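Local coordinates for ankyrin repeat family protein (Enterococcus faecalis, PDB 3HRA) that is of unknown function but is built as a stack of ankyrin repeats, a scaffold that in relatives commonly mediates binding to other proteins, at residues G106-A109 against L110-A113; F135-D138 against F139-A143. All coordinates share one frame; numbering follows the deposited sequence.

Overall arrangement
In series along the chain, contact 1 is the loop end and first turn of helix 110-115, contact 2 the next loop, leading up to helix 143-149. N108 and T142 occupy like positions before their helices. The centres lie about 8 Å apart and the contacts touch directly. G106 O approaches F135 CE2 at 3.3 Å, and N108 ND2 lies 3.6 Å from F135 CB. The tip of I111 reaches into the second loop, with I111 CD1 3.6 Å from Y141 O. F135 also meets the ring of H102. Contact 1 is buried near the middle of the chain, whereas contact 2 is partly buried, with D138 and F139 exposed and its centre about 14 Å from the chain's.

Contact 1. Residues G106-A109 against L110-A113; sequences GGNA and LIPA
N108 and I111 make a capping bond where the loop of an ankyrin repeat enters helix 110-115. N108 stands where the TPLH signature of such repeats has its threonine, with A109-L110-I111 following. The polar part of the contact rests on one amide oxygen. N108 OD1 accepts from I111 N at 2.9 Å, and the N-H points almost straight at it (174°). The donor sits 25° off the plane of the amide carbonyl. With CG held between the backbone N and the carbonyl carbon (chi1 57°), the amide folds back over the first turn and its flat face turns to L110 CB. L110 N is also near the same oxygen, 3.2 Å from N108 OD1. One turn further on, A113 N gives a weak bond of 3.4 Å to A109 O.

The apolar part is close packing against these oxygens and against neighbouring helices. I111 lays CG1 beyond the oxygen end of the amide, 3.3 Å from N108 OD1, and sends CD1 on toward G107, where it stops 4.5 Å from CA. L110 turns its branched end away from the loop: CG lies opposite the backbone N, and the side chain packs on V122 and L126 of helix 119-128. A109 touches L125 of that helix and Y76 of helix 75-81, so the start of helix 110-115 is packed between helices 119-128 and 75-81.

P112 lies in the first turn, where its lack of an N-H costs no bond within the helix. Its ring carbon CD lies against backbone oxygens instead, 3.1 Å from N108 O and 3.5 Å from A109 O.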
ATOM      1  N   GLY A 106      12.024  -2.647   0.145  1.00  7.70           N
ATOM      2  CA  GLY A 106      12.398  -1.589   1.076  1.00  7.83           C
ATOM      3  C   GLY A 106      11.535  -0.353   0.955  1.00  7.54           C
ATOM      4  O   GLY A 106      11.907   0.723   1.437  1.00  9.47           O
ATOM      5  N   GLY A 107      10.388  -0.506   0.296  1.00  9.23           N
ATOM      6  CA  GLY A 107       9.459   0.590   0.108  1.00  5.27           C
ATOM      7  C   GLY A 107       8.365   0.640   1.172  1.00  6.47           C
ATOM      8  O   GLY A 107       8.264  -0.232   2.046  1.00  7.12           O
ATOM      9  N   ASN A 108       7.538   1.677   1.091  1.00  5.61           N
ATOM     10  CA  ASN A 108       6.390   1.853   1.984  1.00  4.71           C
ATOM     11  C   ASN A 108       5.072   1.550   1.258  1.00  6.16           C
ATOM     12  O   ASN A 108       5.067   0.844   0.249  1.00  9.48           O
ATOM     13  CB  ASN A 108       6.384   3.290   2.518  1.00  6.12           C
ATOM     14  CG  ASN A 108       6.363   4.329   1.411  1.00  7.41           C
ATOM     15  OD1 ASN A 108       6.265   3.999   0.220  1.00  7.20           O
ATOM     16  ND2 ASN A 108       6.474   5.600   1.795  1.00 10.06           N
ATOM     17  N   ALA A 109       3.953   2.074   1.756  1.00  5.00           N
ATOM     18  CA  ALA A 109       2.687   1.887   1.043  1.00  8.02           C
ATOM     19  C   ALA A 109       2.497   2.829  -0.150  1.00 12.42           C
ATOM     20  O   ALA A 109       1.829   2.473  -1.126  1.00  9.87           O
ATOM     21  CB  ALA A 109       1.490   1.972   2.005  1.00  8.02           C
ATOM     22  N   LEU A 110       3.106   4.011  -0.079  1.00  7.14           N
ATOM     23  CA  LEU A 110       2.879   5.087  -1.055  1.00  6.04           C
ATOM     24  C   LEU A 110       3.640   4.900  -2.382  1.00  5.71           C
ATOM     25  O   LEU A 110       3.107   5.153  -3.453  1.00  6.49           O
ATOM     26  CB  LEU A 110       3.246   6.428  -0.409  1.00  6.14           C
ATOM     27  CG  LEU A 110       3.065   7.731  -1.192  1.00  9.66           C
ATOM     28  CD1 LEU A 110       1.674   7.848  -1.760  1.00 10.44           C
ATOM     29  CD2 LEU A 110       3.372   8.937  -0.295  1.00 13.93           C
ATOM     30  N   ILE A 111       4.891   4.456  -2.307  1.00  8.31           N
ATOM     31  CA  ILE A 111       5.672   4.231  -3.520  1.00  7.87           C
ATOM     32  C   ILE A 111       4.976   3.296  -4.522  1.00  6.84           C
ATOM     33  O   ILE A 111       4.783   3.674  -5.670  1.00 10.04           O
ATOM     34  CB  ILE A 111       7.109   3.772  -3.211  1.00  6.23           C
ATOM     35  CG1 ILE A 111       7.872   4.909  -2.506  1.00  5.83           C
ATOM     36  CG2 ILE A 111       7.814   3.382  -4.498  1.00  9.43           C
ATOM     37  CD1 ILE A 111       9.277   4.514  -1.987  1.00  7.42           C
ATOM     38  N   PRO A 112       4.589   2.078  -4.088  1.00  6.32           N
ATOM     39  CA  PRO A 112       3.909   1.161  -5.016  1.00  5.59           C
ATOM     40  C   PRO A 112       2.505   1.642  -5.393  1.00  7.70           C
ATOM     41  O   PRO A 112       2.064   1.389  -6.506  1.00  8.05           O
ATOM     42  CB  PRO A 112       3.824  -0.166  -4.243  1.00  9.83           C
ATOM     43  CG  PRO A 112       4.292   0.106  -2.861  1.00  7.01           C
ATOM     44  CD  PRO A 112       4.811   1.497  -2.749  1.00  6.00           C
ATOM     45  N   ALA A 113       1.795   2.323  -4.491  1.00  6.28           N
ATOM     46  CA  ALA A 113       0.490   2.878  -4.859  1.00  6.04           C
ATOM     47  C   ALA A 113       0.635   3.805  -6.064  1.00  7.50           C
ATOM     48  O   ALA A 113      -0.164   3.758  -6.995  1.00  8.85           O
ATOM     49  CB  ALA A 113      -0.139   3.622  -3.688  1.00  3.84           C
TER

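Contact 2. Residues F135-D138 against F139-A143; sequences FQND and FGYTA
F135 and A143, at the open ends of the loop, are joined by a water in place of a direct bond: it donates to F135 O at 2.7 Å and accepts from A143 N at 2.9 Å. Between this bridge and the tip the two arms run roughly antiparallel. N137 N donates to Y141 O over 3.0 Å, and G140 N closes the turn on N137 O at 2.9 Å, coming from above the carbonyl plane. Next to the first bond, Q136 CA sends a C-H toward the same Y141 O, 3.2 Å away.

Residues N137 to G140 form a type I turn; with G140 at positive phi (85°) and Y141 O receiving N137 N, this is a G1 beta bulge, set in the hairpin-like loop that links successive ankyrin repeats. The N137 amide stands against the edge of the F139 ring, the two planes 88° apart, and meets the Y141 ring at a lower angle. F139 CB lies over the centre of the Y141 ring, 3.7 Å above its plane.

T142 is the N-cap of helix 143-149. Chi1 of 58° turns OG1 to I145 N, which it caps, and leaves CG2 beside the Q136 chain, 3.7 Å from Q136 CG.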
ATOM      1  N   PHE A 135      10.139   9.394   0.815  1.00  5.82           N
ATOM      2  CA  PHE A 135      10.746   8.136   1.220  1.00  5.80           C
ATOM      3  C   PHE A 135      11.342   7.457  -0.005  1.00  7.46           C
ATOM      4  O   PHE A 135      10.844   7.624  -1.119  1.00  8.11           O
ATOM      5  CB  PHE A 135       9.691   7.226   1.853  1.00  5.92           C
ATOM      6  CG  PHE A 135      10.273   6.006   2.519  1.00  4.81           C
ATOM      7  CD1 PHE A 135      10.925   6.120   3.733  1.00  9.72           C
ATOM      8  CD2 PHE A 135      10.180   4.752   1.921  1.00  6.59           C
ATOM      9  CE1 PHE A 135      11.476   4.989   4.359  1.00 10.64           C
ATOM     10  CE2 PHE A 135      10.715   3.623   2.538  1.00  7.23           C
ATOM     11  CZ  PHE A 135      11.361   3.747   3.760  1.00  8.13           C
ATOM     12  N   GLN A 136      12.432   6.723   0.187  1.00  6.59           N
ATOM     13  CA  GLN A 136      13.064   5.993  -0.908  1.00  4.75           C
ATOM     14  C   GLN A 136      13.140   4.511  -0.620  1.00  4.29           C
ATOM     15  O   GLN A 136      13.387   4.093   0.525  1.00  8.71           O
ATOM     16  CB  GLN A 136      14.484   6.509  -1.143  1.00  6.43           C
ATOM     17  CG  GLN A 136      14.557   7.887  -1.799  1.00  6.95           C
ATOM     18  CD  GLN A 136      15.981   8.403  -1.865  1.00  9.97           C
ATOM     19  OE1 GLN A 136      16.650   8.317  -2.902  1.00 13.52           O
ATOM     20  NE2 GLN A 136      16.457   8.935  -0.752  1.00  8.42           N
ATOM     21  N   ASN A 137      12.966   3.703  -1.657  1.00  7.17           N
ATOM     22  CA  ASN A 137      13.157   2.260  -1.510  1.00  6.04           C
ATOM     23  C   ASN A 137      14.606   1.830  -1.779  1.00  7.74           C
ATOM     24  O   ASN A 137      15.507   2.684  -1.842  1.00  9.19           O
ATOM     25  CB  ASN A 137      12.135   1.457  -2.336  1.00  7.14           C
ATOM     26  CG  ASN A 137      12.213   1.723  -3.851  1.00  8.90           C
ATOM     27  OD1 ASN A 137      11.211   1.562  -4.556  1.00 15.51           O
ATOM     28  ND2 ASN A 137      13.375   2.122  -4.349  1.00  3.93           N
ATOM     29  N   ASP A 138      14.835   0.519  -1.913  1.00 10.43           N
ATOM     30  CA  ASP A 138      16.203  -0.023  -2.014  1.00 11.70           C
ATOM     31  C   ASP A 138      16.945   0.458  -3.254  1.00  8.16           C
ATOM     32  O   ASP A 138      18.179   0.453  -3.285  1.00 11.65           O
ATOM     33  CB  ASP A 138      16.221  -1.558  -2.014  1.00  9.69           C
ATOM     34  CG  ASP A 138      15.971  -2.145  -0.649  1.00 11.12           C
ATOM     35  OD1 ASP A 138      15.769  -3.373  -0.576  1.00 14.83           O
ATOM     36  OD2 ASP A 138      15.968  -1.387   0.351  1.00 16.42           O
ATOM     37  N   PHE A 139      16.180   0.862  -4.266  1.00  7.40           N
ATOM     38  CA  PHE A 139      16.729   1.367  -5.512  1.00  9.31           C
ATOM     39  C   PHE A 139      16.963   2.868  -5.477  1.00  9.11           C
ATOM     40  O   PHE A 139      17.484   3.420  -6.440  1.00  7.70           O
ATOM     41  CB  PHE A 139      15.804   1.019  -6.690  1.00  8.04           C
ATOM     42  CG  PHE A 139      15.315  -0.398  -6.667  1.00 12.75           C
ATOM     43  CD1 PHE A 139      16.144  -1.438  -7.068  1.00 16.21           C
ATOM     44  CD2 PHE A 139      14.028  -0.697  -6.248  1.00 14.64           C
ATOM     45  CE1 PHE A 139      15.704  -2.748  -7.043  1.00 19.41           C
ATOM     46  CE2 PHE A 139      13.579  -2.019  -6.219  1.00 14.41           C
ATOM     47  CZ  PHE A 139      14.417  -3.040  -6.621  1.00 16.38           C
ATOM     48  N   GLY A 140      16.546   3.526  -4.393  1.00  7.60           N
ATOM     49  CA  GLY A 140      16.627   4.975  -4.294  1.00  7.25           C
ATOM     50  C   GLY A 140      15.421   5.671  -4.916  1.00  5.50           C
ATOM     51  O   GLY A 140      15.371   6.907  -4.979  1.00  9.26           O
ATOM     52  N   TYR A 141      14.447   4.885  -5.368  1.00  6.44           N
ATOM     53  CA  TYR A 141      13.278   5.435  -6.038  1.00  5.31           C
ATOM     54  C   TYR A 141      12.344   6.041  -5.012  1.00  5.83           C
ATOM     55  O   TYR A 141      12.110   5.454  -3.965  1.00  6.64           O
ATOM     56  CB  TYR A 141      12.471   4.369  -6.795  1.00  7.33           C
ATOM     57  CG  TYR A 141      13.155   3.697  -7.964  1.00  9.91           C
ATOM     58  CD1 TYR A 141      12.750   2.437  -8.385  1.00 12.06           C
ATOM     59  CD2 TYR A 141      14.199   4.309  -8.642  1.00  8.62           C
ATOM     60  CE1 TYR A 141      13.354   1.811  -9.451  1.00 11.68           C
ATOM     61  CE2 TYR A 141      14.813   3.684  -9.721  1.00 14.73           C
ATOM     62  CZ  TYR A 141      14.384   2.439 -10.121  1.00 13.29           C
ATOM     63  OH  TYR A 141      14.984   1.805 -11.190  1.00 16.00           O
ATOM     64  N   THR A 142      11.810   7.212  -5.342  1.00  7.44           N
ATOM     65  CA  THR A 142      10.693   7.801  -4.614  1.00  8.23           C
ATOM     66  C   THR A 142       9.415   7.465  -5.379  1.00  6.37           C
ATOM     67  O   THR A 142       9.475   6.936  -6.503  1.00  5.96           O
ATOM     68  CB  THR A 142      10.797   9.339  -4.578  1.00  6.65           C
ATOM     69  OG1 THR A 142      10.836   9.841  -5.922  1.00  4.55           O
ATOM     70  CG2 THR A 142      12.059   9.776  -3.836  1.00  6.46           C
ATOM     71  N   ALA A 143       8.275   7.817  -4.798  1.00  4.18           N
ATOM     72  CA  ALA A 143       6.987   7.655  -5.469  1.00  4.61           C
ATOM     73  C   ALA A 143       6.987   8.423  -6.781  1.00  6.70           C
ATOM     74  O   ALA A 143       6.534   7.908  -7.810  1.00  7.59           O
ATOM     75  CB  ALA A 143       5.839   8.130  -4.573  1.00  6.74           C
TER
HETATM   76  O   HOH W   1       8.406   8.492  -2.023  1.00  8.31           O